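Local coordinates for protein fatty acyl CoA synthetase FADD13 (FATTY-ACYL-CoA SYNTHETASE) (Mycobacterium tuberculosis, PDB 3R44) that belongs to the AMP-binding enzyme family of the ANL clan, pairing a large N-terminal region with a small C-terminal domain, at residues L22-A26 with Y46-N50; A95-N99 with I110-S116; G187-T191 with T318-G322; G293-P297 with E310-G314; K335-R341 with D401-Y407. All blocks are in the same frame, centred on the assembly; numbering follows the deposited sequence.

Contact 1: residues L22-A26 with Y46-N50; sequences LRQRA and YAQMN
The ring of Tyr46 receives the Arg25 side chain over one face: Arg25 CG stands 3.6 Å from the centroid of the Tyr46 ring, only 13° off the normal, a well-centred CH-pi contact. Leu22 takes the edge, its CD1 near the ring plane and 3.8 Å from Tyr46 CD2. The second flat group is the Asn50 amide, whose OD1 lies 3.4 Å from Arg23 CA while its ND2 runs beside Arg23 CG; Arg23 N is also near OD1, but at an angle too poor for a hydrogen bond.

These groups sit between two helices packed at an axis separation of 8.5 Å and running roughly antiparallel, at 148°. Between them the methyl of Ala26 faces the turn of helix formed by Tyr46, Ala47 and Asn50, with Ala26 CB 3.6 Å from Tyr46 O. Farther up, Leu22 CD1 meets Met49 CE at 3.4 Å, tighter than usual for two carbons.

The Arg25 chain leaves with CG anti to the backbone N (chi1 173°) and then bends twice, laying its CG over the ring and sending the guanidinium to Ser29 and the carbonyls of Ala233 and Met234. Tyr46 OH binds Val237 O, and Asn50 joins Lys90 and Glu162. The interface is therefore a case of divided labour: the contact between the helices is van der Waals, mostly through carbon, while the polar ends of the same side chains are satisfied by partners outside it, several of them in other parts of the fold.

Contact 2: residues A95-N99 with I110-S116; sequences AVPIN and ILSDSGS
Val96 and Ile98 meet Ile110 inside a beta-alpha-beta crossover: strand 94-97, at the edge of a four-stranded parallel sheet, leads into helix 104-114, which returns the chain to strand 118-121 on the far side of strand 70-74. Here the helix packs on the strand that precedes it.

Van der Waals packing, mostly apolar, does the touching. Ile98 CD1 is the busiest atom, 3.7 Å from Ile110 CG2 and 3.7 Å from Leu111 CD2, so that it wedges between two consecutive helix side chains. It reaches them because CG1 points away from the Ile98 carbonyl carbon (chi1 -58°) and the chain continues extended. The Ile98 and Ile110 side chains lie antiparallel, each running alongside the other. Val96 divides its branches: CG1 lies 4.0 Å from Ile110 CG2, while CG2 rests on Ser114 CB and, at 3.9 Å, on Ser116 OG. Beyond the pair, Tyr177 of strand 172-178 touches both Ile110 and Ser114.

The helix end has hydrogen bonds of its own. A Schellman motif closes it, with Gly115 at positive phi as the C-prime residue, Ser116 N bonded to Leu111 O, and Gly115 N bonded weakly to Ser112 O. Buried hydroxyls form a relay: Ser116 OG donates to Ser114 OG at 2.8 Å, and Ser114 OG donates to Ile110 O at 2.7 Å, arriving on the opposite face of that carbonyl plane from Ser114 N.

Contact 3: residues G187-T191 with T318-G322; sequences GVVHT and TESCG
His190 reaches from strand 186-191 into the turn at Thr318-Cys321. From CB, the first torsion sets CG opposite the carbonyl carbon (chi1 -77°), which carries the imidazole out toward the turn. CG lies beneath Cys321 SG, and the sulfur stands 3.9 Å from the centroid of the His190 ring, 12° off its normal, a sulfur-aromatic contact. ND1 also has Cys321 above it, and its polar partner is the hydroxyl of Ser194. CD2 lies 3.7 Å from Thr318 O. At CE1 the surroundings turn to backbone: Glu319 O is 3.4 Å from CE1 near the ring plane, and Cys321 CB covers the same atom from the face. NE2, at the tip, donates to Thr318 O over 2.8 Å with a 155° angle at the hydrogen. That oxygen also accepts from Cys321 N at 3.1 Å, closing the turn.

Val188, two residues earlier on the same strand, adds an apolar support. Its CG2 meets Thr318 CG2 at 3.8 Å, and its CG1 rests 3.8 Å from Glu319 CA. The Glu319 carboxylate itself turns to Tyr376.

The sequence YALTE, which ends at Glu319, resembles the YGxTE-type core motif of the ANL superfamily. With both ring nitrogens engaged and one face covered by Cys321, the imidazole is fixed in rotation, and its grip on a carbonyl already used by the turn ties this loop firmly to the antiparallel strand.

Contact 4: residues G293-P297 with E310-G314; sequences GAPMP and EVVQG
Gln313 extends toward Met296 because its first torsion (chi1 -65°) swings CG to the backbone N side and the chain runs straight from there, delivering the amide to the loop. Met296 does the reverse: all three of its torsions turn the same way, curling the thioether back so that CG, rather than the sulfur, faces strand 310-316. The setting is a beta-alpha-beta unit of neighbouring parallel strands, 288-291 and 310-316, joined by helix 298-306; residues 293-297 form the loop that leads into this helix.

The central bond runs from Met296 N to Gln313 OE1 at 2.9 Å. It is almost straight at the hydrogen (173°), although the donor sits 40° out of the amide's carbonyl plane. Carbon flanks it: Pro295 CA lies 3.4 Å from Gln313 OE1, and Met296 CG 3.9 Å from Gln313 CD. A water also lies near OE1. Val311, on the same side of the strand, continues the cover with CG1 4.0 Å from Met296 CG. Pro266 and Leu269 of helix 266-274 touch Met296 as well, making its curled chain a bridge between helix and strand.

A side chain thus stands in for main-chain pairing where the loop leaves the sheet. At the start of the loop a second water links the two backbones: it accepts from Gly293 N at 3.1 Å and donates to Gly314 O at 3.0 Å.

Contact 5: residues K335-R341 with D401-Y407; sequences KAGSAGR and DDEGYLY
Leu406 O is held by two donors of the facing loop, Ser338 OG at 2.7 Å and Ala339 N at 2.8 Å, while Leu406 N donates to Gly340 O at 2.8 Å. The Ser338 hydroxyl works twice, also accepting from Gly340 N in an ST turn. Glu403 O is likewise shared: Arg341 grips it side-on, NE at 3.2 Å and NH2 at 3.1 Å, with the oxygen lying in the guanidinium plane. NH2 adds a salt bridge to Glu403 OE1. Lys335 NZ forms another with Asp401 OD2, 2.9 Å apart, met on the syn side. The other carboxylate oxygen, Asp401 OD1, takes Glu403 N and Tyr405 N from opposite faces, the former bond making an Asx turn.

Between the two charged chains lies Tyr405, with Lys335 CG over one ring face and Arg341 CG 3.9 Å from its centroid over the other; its hydroxyl binds Asp331. Ser338 CB covers a face of Tyr407.

The contact joins the approach to strand 341-342, edge of the nine-stranded sheet, to the hairpin of strands 396-400 and 406-410. Leu327 of strand 324-327 backs Lys335 and Tyr405, and Tyr315 of strand 310-316 touches Ala339 and Leu406.

In the fold
The five contacts are spread along one chain. Contacts 4 and 5 meet directly, Pro295 CB lying 3.6 Å from Gly337 CA, with centres 12 Å apart. Contacts 3 and 4 draw on successive parts of one strand and the loop after it, residues 310-314 and 318-322. Contact 2 comes within about 5 Å of contact 3 at the nearest atoms but does not touch it; it lies across the chain's centre from contacts 4 and 5. A bound histidine, in a pocket that includes His192 and His196, is about 10 Å from the Leu22 side chain of contact 1 and about 11 Å from that of Cys321 in contact 3.

Contact 1: residues L22-A26 with Y46-N50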
# COMPACT_ATOMS: atom_id res chain seq x y z
N LEU A 22 10.88 -10.66 -16.57
CA LEU A 22 9.79 -11.52 -16.96
C LEU A 22 10.21 -12.47 -18.08
O LEU A 22 9.82 -13.66 -18.08
CB LEU A 22 8.58 -10.69 -17.40
CG LEU A 22 7.37 -11.42 -17.97
CD1 LEU A 22 6.76 -12.36 -16.80
CD2 LEU A 22 6.27 -10.52 -18.61
N ARG A 23 10.91 -11.94 -19.06
CA ARG A 23 11.39 -12.79 -20.17
C ARG A 23 12.29 -13.92 -19.65
O ARG A 23 12.22 -15.04 -20.12
CB ARG A 23 12.08 -11.97 -21.25
CG ARG A 23 12.44 -12.78 -22.41
CD ARG A 23 13.58 -12.17 -23.15
NE ARG A 23 13.75 -12.83 -24.46
CZ ARG A 23 14.65 -13.76 -24.73
NH1 ARG A 23 15.50 -14.18 -23.78
NH2 ARG A 23 14.72 -14.27 -25.97
N GLN A 24 13.10 -13.62 -18.67
CA GLN A 24 13.99 -14.61 -18.08
C GLN A 24 13.19 -15.66 -17.32
O GLN A 24 13.48 -16.85 -17.44
CB GLN A 24 15.02 -13.95 -17.21
CG GLN A 24 16.04 -13.17 -18.01
CD GLN A 24 17.01 -12.39 -17.16
OE1 GLN A 24 16.69 -12.00 -16.05
NE2 GLN A 24 18.20 -12.16 -17.69
N ARG A 25 12.11 -15.25 -16.64
CA ARG A 25 11.23 -16.25 -15.95
C ARG A 25 10.55 -17.10 -17.00
O ARG A 25 10.45 -18.32 -16.85
CB ARG A 25 10.26 -15.59 -15.00
CG ARG A 25 9.23 -16.55 -14.40
CD ARG A 25 9.76 -17.78 -13.72
NE ARG A 25 10.56 -17.45 -12.58
CZ ARG A 25 11.32 -18.31 -11.94
NH1 ARG A 25 11.39 -19.56 -12.36
NH2 ARG A 25 12.03 -17.93 -10.90
N ALA A 26 10.21 -16.49 -18.15
CA ALA A 26 9.62 -17.23 -19.22
C ALA A 26 10.63 -18.18 -19.90
O ALA A 26 10.25 -19.04 -20.66
CB ALA A 26 8.97 -16.34 -20.26
N TYR A 46 3.93 -18.61 -18.15
CA TYR A 46 4.94 -17.52 -18.21
C TYR A 46 5.31 -17.15 -19.65
O TYR A 46 5.43 -15.98 -19.99
CB TYR A 46 6.17 -17.79 -17.35
CG TYR A 46 5.93 -17.28 -15.98
CD1 TYR A 46 5.59 -18.15 -14.93
CD2 TYR A 46 6.00 -15.94 -15.71
CE1 TYR A 46 5.33 -17.67 -13.67
CE2 TYR A 46 5.72 -15.43 -14.48
CZ TYR A 46 5.38 -16.28 -13.44
OH TYR A 46 5.13 -15.69 -12.19
N ALA A 47 5.46 -18.15 -20.51
CA ALA A 47 5.74 -17.86 -21.94
C ALA A 47 4.59 -17.02 -22.56
O ALA A 47 4.84 -16.05 -23.30
CB ALA A 47 5.99 -19.14 -22.75
N GLN A 48 3.34 -17.37 -22.24
CA GLN A 48 2.20 -16.56 -22.76
C GLN A 48 2.15 -15.16 -22.17
O GLN A 48 1.85 -14.19 -22.88
CB GLN A 48 0.86 -17.24 -22.55
CG GLN A 48 0.81 -18.60 -23.22
CD GLN A 48 -0.42 -19.40 -22.84
OE1 GLN A 48 -0.74 -19.61 -21.65
NE2 GLN A 48 -1.12 -19.88 -23.85
N MET A 49 2.47 -15.05 -20.89
CA MET A 49 2.43 -13.77 -20.28
C MET A 49 3.52 -12.86 -20.91
O MET A 49 3.27 -11.67 -21.17
CB MET A 49 2.67 -13.87 -18.78
CG MET A 49 2.42 -12.54 -18.12
SD MET A 49 1.94 -12.79 -16.42
CE MET A 49 3.53 -12.63 -15.68
N ASN A 50 4.73 -13.40 -21.09
CA ASN A 50 5.80 -12.65 -21.72
C ASN A 50 5.36 -12.20 -23.14
O ASN A 50 5.57 -11.04 -23.55
CB ASN A 50 7.14 -13.41 -21.79
CG ASN A 50 8.25 -12.53 -22.25
OD1 ASN A 50 8.57 -11.51 -21.61
ND2 ASN A 50 8.77 -12.81 -23.44

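Contact 2: residues A95-N99 with I110-S116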
# COMPACT_ATOMS: atom_id res chain seq x y z
N ALA A 95 4.80 3.62 -15.98
CA ALA A 95 3.42 3.36 -15.71
C ALA A 95 2.94 4.24 -14.57
O ALA A 95 3.66 4.49 -13.63
CB ALA A 95 3.19 1.85 -15.35
N VAL A 96 1.72 4.71 -14.70
CA VAL A 96 1.07 5.55 -13.69
C VAL A 96 -0.26 4.85 -13.28
O VAL A 96 -1.35 5.12 -13.83
CB VAL A 96 0.80 7.00 -14.14
CG1 VAL A 96 0.26 7.81 -12.98
CG2 VAL A 96 2.12 7.68 -14.65
N PRO A 97 -0.16 3.97 -12.31
CA PRO A 97 -1.40 3.24 -11.94
C PRO A 97 -2.27 4.12 -11.06
O PRO A 97 -1.79 4.60 -10.00
CB PRO A 97 -0.88 2.05 -11.10
CG PRO A 97 0.54 1.99 -11.26
CD PRO A 97 1.04 3.36 -11.67
N ILE A 98 -3.53 4.27 -11.42
CA ILE A 98 -4.42 5.19 -10.70
C ILE A 98 -5.55 4.46 -10.00
O ILE A 98 -6.19 3.55 -10.59
CB ILE A 98 -4.98 6.25 -11.66
CG1 ILE A 98 -3.82 7.04 -12.31
CG2 ILE A 98 -5.92 7.20 -10.92
CD1 ILE A 98 -4.25 8.01 -13.43
N ASN A 99 -5.80 4.83 -8.75
CA ASN A 99 -6.90 4.26 -7.94
C ASN A 99 -8.23 4.54 -8.63
O ASN A 99 -8.60 5.70 -8.81
CB ASN A 99 -6.83 4.92 -6.54
CG ASN A 99 -7.88 4.44 -5.54
OD1 ASN A 99 -8.95 3.97 -5.88
ND2 ASN A 99 -7.54 4.56 -4.26
N ILE A 110 -3.83 14.00 -11.20
CA ILE A 110 -2.78 13.01 -11.38
C ILE A 110 -2.29 12.96 -12.80
O ILE A 110 -1.07 12.93 -13.03
CB ILE A 110 -3.27 11.59 -10.95
CG1 ILE A 110 -3.42 11.61 -9.43
CG2 ILE A 110 -2.33 10.50 -11.42
CD1 ILE A 110 -4.06 10.23 -8.82
N LEU A 111 -3.24 12.98 -13.76
CA LEU A 111 -2.89 13.01 -15.18
C LEU A 111 -2.10 14.22 -15.57
O LEU A 111 -1.16 14.09 -16.33
CB LEU A 111 -4.13 12.83 -16.07
CG LEU A 111 -4.90 11.51 -15.95
CD1 LEU A 111 -6.11 11.61 -16.85
CD2 LEU A 111 -4.02 10.29 -16.38
N SER A 112 -2.47 15.39 -15.04
CA SER A 112 -1.72 16.61 -15.29
C SER A 112 -0.40 16.62 -14.63
O SER A 112 0.59 17.05 -15.22
CB SER A 112 -2.43 17.85 -14.74
OG SER A 112 -3.62 18.05 -15.43
N ASP A 113 -0.37 16.23 -13.36
CA ASP A 113 0.86 16.25 -12.64
C ASP A 113 1.92 15.29 -13.23
O ASP A 113 3.12 15.63 -13.29
CB ASP A 113 0.65 15.89 -11.17
CG ASP A 113 1.93 16.08 -10.31
OD1 ASP A 113 2.17 17.22 -9.84
OD2 ASP A 113 2.66 15.11 -10.07
N SER A 114 1.48 14.10 -13.61
CA SER A 114 2.35 13.10 -14.16
C SER A 114 2.75 13.39 -15.58
O SER A 114 3.72 12.80 -16.07
CB SER A 114 1.73 11.72 -14.11
OG SER A 114 0.53 11.66 -14.87
N GLY A 115 1.97 14.22 -16.26
CA GLY A 115 2.17 14.53 -17.67
C GLY A 115 2.00 13.28 -18.51
O GLY A 115 2.74 13.08 -19.54
N SER A 116 1.06 12.43 -18.08
CA SER A 116 0.75 11.20 -18.81
C SER A 116 0.41 11.53 -20.24
O SER A 116 -0.36 12.47 -20.53
CB SER A 116 -0.43 10.41 -18.23
OG SER A 116 -0.05 9.88 -16.96

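Contact 3: residues G187-T191 with T318-G322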
# COMPACT_ATOMS: atom_id res chain seq x y z
N GLY A 187 3.54 12.49 -6.44
CA GLY A 187 3.84 11.30 -7.20
C GLY A 187 5.12 10.69 -6.77
O GLY A 187 6.18 11.33 -6.83
N VAL A 188 5.03 9.45 -6.33
CA VAL A 188 6.20 8.71 -5.85
C VAL A 188 6.85 7.95 -7.03
O VAL A 188 6.19 7.09 -7.64
CB VAL A 188 5.78 7.74 -4.76
CG1 VAL A 188 6.99 6.87 -4.32
CG2 VAL A 188 5.17 8.49 -3.58
N VAL A 189 8.09 8.30 -7.40
CA VAL A 189 8.76 7.72 -8.57
C VAL A 189 9.57 6.51 -8.15
O VAL A 189 10.47 6.63 -7.33
CB VAL A 189 9.71 8.74 -9.29
CG1 VAL A 189 10.36 8.07 -10.54
CG2 VAL A 189 8.91 10.04 -9.63
N HIS A 190 9.22 5.34 -8.68
CA HIS A 190 10.04 4.13 -8.52
C HIS A 190 10.73 3.75 -9.83
O HIS A 190 10.29 4.10 -10.90
CB HIS A 190 9.23 2.97 -7.93
CG HIS A 190 9.01 3.11 -6.45
ND1 HIS A 190 10.01 2.89 -5.53
CD2 HIS A 190 7.94 3.56 -5.74
CE1 HIS A 190 9.56 3.18 -4.32
NE2 HIS A 190 8.30 3.58 -4.42
N THR A 191 11.80 2.99 -9.70
CA THR A 191 12.66 2.62 -10.79
C THR A 191 12.70 1.08 -10.90
O THR A 191 12.07 0.33 -10.09
CB THR A 191 14.08 3.11 -10.53
OG1 THR A 191 14.55 2.50 -9.30
CG2 THR A 191 14.13 4.69 -10.50
N THR A 318 4.00 3.69 0.24
CA THR A 318 4.28 3.92 -1.18
C THR A 318 5.74 4.24 -1.50
O THR A 318 6.30 3.65 -2.43
CB THR A 318 3.29 4.97 -1.75
OG1 THR A 318 1.96 4.51 -1.44
CG2 THR A 318 3.43 5.11 -3.25
N GLU A 319 6.35 5.10 -0.70
CA GLU A 319 7.74 5.53 -0.86
C GLU A 319 8.75 4.39 -0.71
O GLU A 319 9.88 4.51 -1.16
CB GLU A 319 8.06 6.63 0.13
CG GLU A 319 7.38 7.96 -0.23
CD GLU A 319 6.04 8.19 0.50
OE1 GLU A 319 5.28 7.20 0.79
OE2 GLU A 319 5.71 9.40 0.69
N SER A 320 8.36 3.32 -0.02
CA SER A 320 9.23 2.14 0.15
C SER A 320 8.88 0.97 -0.74
O SER A 320 9.35 -0.15 -0.55
CB SER A 320 9.27 1.74 1.61
OG SER A 320 8.07 1.13 1.96
N CYS A 321 8.06 1.24 -1.75
CA CYS A 321 7.63 0.25 -2.75
C CYS A 321 7.01 -0.96 -2.15
O CYS A 321 7.20 -2.08 -2.66
CB CYS A 321 8.81 -0.23 -3.60
SG CYS A 321 8.39 -0.63 -5.27
N GLY A 322 6.35 -0.76 -1.02
CA GLY A 322 5.73 -1.87 -0.32
C GLY A 322 6.66 -2.72 0.52
O GLY A 322 6.24 -3.77 0.99

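Contact 4: residues G293-P297 with E310-G314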
# COMPACT_ATOMS: atom_id res chain seq x y z
N GLY A 293 -2.07 -3.25 6.78
CA GLY A 293 -3.06 -2.53 7.56
C GLY A 293 -2.74 -2.65 9.03
O GLY A 293 -1.63 -3.02 9.40
N ALA A 294 -3.70 -2.35 9.87
CA ALA A 294 -3.49 -2.39 11.30
C ALA A 294 -3.10 -3.80 11.73
O ALA A 294 -3.31 -4.76 11.00
CB ALA A 294 -4.75 -1.94 12.05
N PRO A 295 -2.53 -3.91 12.92
CA PRO A 295 -2.24 -5.26 13.42
C PRO A 295 -3.51 -6.13 13.53
O PRO A 295 -4.62 -5.64 13.80
CB PRO A 295 -1.61 -5.00 14.80
CG PRO A 295 -1.08 -3.53 14.71
CD PRO A 295 -2.16 -2.86 13.89
N MET A 296 -3.34 -7.42 13.24
CA MET A 296 -4.41 -8.38 13.32
C MET A 296 -4.75 -8.61 14.79
O MET A 296 -3.85 -8.70 15.61
CB MET A 296 -3.88 -9.69 12.76
CG MET A 296 -3.82 -9.75 11.30
SD MET A 296 -5.49 -9.91 10.72
CE MET A 296 -5.72 -11.66 11.08
N PRO A 297 -6.05 -8.74 15.12
CA PRO A 297 -6.42 -9.08 16.49
C PRO A 297 -6.00 -10.50 16.83
O PRO A 297 -6.12 -11.39 15.97
CB PRO A 297 -7.94 -8.97 16.50
CG PRO A 297 -8.37 -8.60 15.17
CD PRO A 297 -7.21 -8.42 14.27
N GLU A 310 -1.20 -19.47 8.86
CA GLU A 310 -0.45 -18.42 9.57
C GLU A 310 -0.70 -17.06 8.95
O GLU A 310 -1.33 -16.96 7.91
CB GLU A 310 1.02 -18.78 9.61
CG GLU A 310 1.23 -19.87 10.66
CD GLU A 310 2.65 -20.31 10.85
OE1 GLU A 310 3.44 -20.25 9.89
OE2 GLU A 310 2.98 -20.75 11.97
N VAL A 311 -0.20 -16.01 9.59
CA VAL A 311 -0.38 -14.66 9.09
C VAL A 311 0.96 -13.94 9.13
O VAL A 311 1.66 -13.99 10.14
CB VAL A 311 -1.46 -13.90 9.91
CG1 VAL A 311 -1.73 -12.56 9.30
CG2 VAL A 311 -2.80 -14.69 9.92
N VAL A 312 1.34 -13.33 8.01
CA VAL A 312 2.47 -12.40 7.94
C VAL A 312 1.91 -10.98 7.90
O VAL A 312 0.91 -10.69 7.21
CB VAL A 312 3.33 -12.70 6.70
CG1 VAL A 312 4.38 -11.56 6.44
CG2 VAL A 312 3.92 -14.16 6.82
N GLN A 313 2.54 -10.10 8.67
CA GLN A 313 2.11 -8.71 8.76
C GLN A 313 3.31 -7.83 8.54
O GLN A 313 4.42 -8.31 8.55
CB GLN A 313 1.52 -8.45 10.17
CG GLN A 313 0.29 -9.18 10.47
CD GLN A 313 -0.05 -9.08 11.93
OE1 GLN A 313 -0.65 -8.09 12.34
NE2 GLN A 313 0.33 -10.09 12.74
N GLY A 314 3.10 -6.55 8.28
CA GLY A 314 4.22 -5.63 8.21
C GLY A 314 3.87 -4.18 8.09
O GLY A 314 2.70 -3.78 8.21
O HOH W 1 0.81 -2.01 6.79
O HOH W 2 -1.85 -6.66 9.80

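Contact 5: residues K335-R341 with D401-Y407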
# COMPACT_ATOMS: atom_id res chain seq x y z
N LYS A 335 4.35 -11.53 19.06
CA LYS A 335 4.54 -10.05 18.95
C LYS A 335 3.32 -9.29 18.45
O LYS A 335 3.45 -8.37 17.63
CB LYS A 335 5.75 -9.68 18.07
CG LYS A 335 7.07 -10.30 18.49
CD LYS A 335 7.47 -9.94 19.90
CE LYS A 335 8.10 -8.58 20.05
NZ LYS A 335 9.31 -8.65 20.99
N ALA A 336 2.15 -9.68 18.96
CA ALA A 336 0.87 -9.02 18.64
C ALA A 336 1.04 -7.53 18.73
O ALA A 336 1.53 -7.01 19.76
CB ALA A 336 -0.24 -9.45 19.55
N GLY A 337 0.67 -6.86 17.64
CA GLY A 337 0.72 -5.41 17.54
C GLY A 337 2.00 -4.85 16.93
O GLY A 337 2.06 -3.65 16.58
N SER A 338 3.01 -5.70 16.76
CA SER A 338 4.24 -5.30 16.09
C SER A 338 4.07 -5.32 14.57
O SER A 338 3.33 -6.14 14.04
CB SER A 338 5.40 -6.20 16.46
OG SER A 338 6.56 -5.76 15.80
N ALA A 339 4.82 -4.47 13.88
CA ALA A 339 4.95 -4.47 12.44
C ALA A 339 6.15 -5.35 11.98
O ALA A 339 6.42 -5.46 10.79
CB ALA A 339 5.15 -2.99 11.93
N GLY A 340 6.86 -5.93 12.95
CA GLY A 340 7.92 -6.89 12.73
C GLY A 340 9.30 -6.25 12.63
O GLY A 340 9.50 -5.13 13.09
N ARG A 341 10.24 -7.04 12.12
CA ARG A 341 11.64 -6.62 11.96
C ARG A 341 11.91 -6.09 10.55
O ARG A 341 11.18 -6.38 9.61
CB ARG A 341 12.54 -7.84 12.17
CG ARG A 341 12.62 -8.39 13.61
CD ARG A 341 13.44 -9.66 13.71
NE ARG A 341 13.97 -9.75 15.08
CZ ARG A 341 14.24 -10.87 15.68
NH1 ARG A 341 14.01 -12.01 15.07
NH2 ARG A 341 14.70 -10.86 16.91
N ASP A 401 11.81 -2.18 19.70
CA ASP A 401 12.19 -2.82 20.94
C ASP A 401 13.60 -3.37 20.90
O ASP A 401 14.27 -3.37 19.86
CB ASP A 401 11.14 -3.83 21.42
CG ASP A 401 11.15 -5.14 20.70
OD1 ASP A 401 12.04 -5.47 19.93
OD2 ASP A 401 10.17 -5.91 20.92
N ASP A 402 14.07 -3.83 22.06
CA ASP A 402 15.45 -4.29 22.18
C ASP A 402 15.75 -5.46 21.22
O ASP A 402 16.92 -5.72 20.90
CB ASP A 402 15.77 -4.68 23.65
CG ASP A 402 15.75 -3.46 24.62
OD1 ASP A 402 16.16 -2.35 24.19
OD2 ASP A 402 15.33 -3.63 25.80
N GLU A 403 14.72 -6.17 20.76
CA GLU A 403 14.94 -7.31 19.89
C GLU A 403 14.75 -6.93 18.40
O GLU A 403 14.78 -7.79 17.51
CB GLU A 403 14.02 -8.50 20.29
CG GLU A 403 14.63 -9.49 21.24
CD GLU A 403 15.87 -10.21 20.63
OE1 GLU A 403 15.76 -10.91 19.58
OE2 GLU A 403 16.95 -10.07 21.24
N GLY A 404 14.56 -5.64 18.13
CA GLY A 404 14.44 -5.15 16.78
C GLY A 404 13.05 -5.10 16.18
O GLY A 404 12.90 -4.87 14.97
N TYR A 405 12.03 -5.26 17.01
CA TYR A 405 10.65 -5.30 16.51
C TYR A 405 10.09 -3.88 16.54
O TYR A 405 10.15 -3.19 17.58
CB TYR A 405 9.80 -6.27 17.30
CG TYR A 405 10.10 -7.72 17.04
CD1 TYR A 405 9.46 -8.40 16.04
CD2 TYR A 405 11.07 -8.39 17.74
CE1 TYR A 405 9.73 -9.75 15.77
CE2 TYR A 405 11.39 -9.73 17.46
CZ TYR A 405 10.72 -10.39 16.49
OH TYR A 405 10.98 -11.70 16.27
N LEU A 406 9.58 -3.47 15.40
CA LEU A 406 8.95 -2.15 15.21
C LEU A 406 7.48 -2.15 15.67
O LEU A 406 6.72 -3.07 15.32
CB LEU A 406 8.97 -1.78 13.73
CG LEU A 406 8.33 -0.46 13.34
CD1 LEU A 406 8.99 0.67 14.13
CD2 LEU A 406 8.42 -0.16 11.82
N TYR A 407 7.11 -1.11 16.41
CA TYR A 407 5.73 -0.88 16.84
C TYR A 407 5.38 0.51 16.35
O TYR A 407 5.99 1.48 16.76
CB TYR A 407 5.55 -0.95 18.37
CG TYR A 407 5.67 -2.35 18.94
CD1 TYR A 407 4.54 -3.10 19.20
CD2 TYR A 407 6.91 -2.93 19.16
CE1 TYR A 407 4.62 -4.39 19.69
CE2 TYR A 407 7.01 -4.24 19.65
CZ TYR A 407 5.87 -4.95 19.92
OH TYR A 407 5.95 -6.22 20.39
O HOH W 3 3.84 -7.12 21.26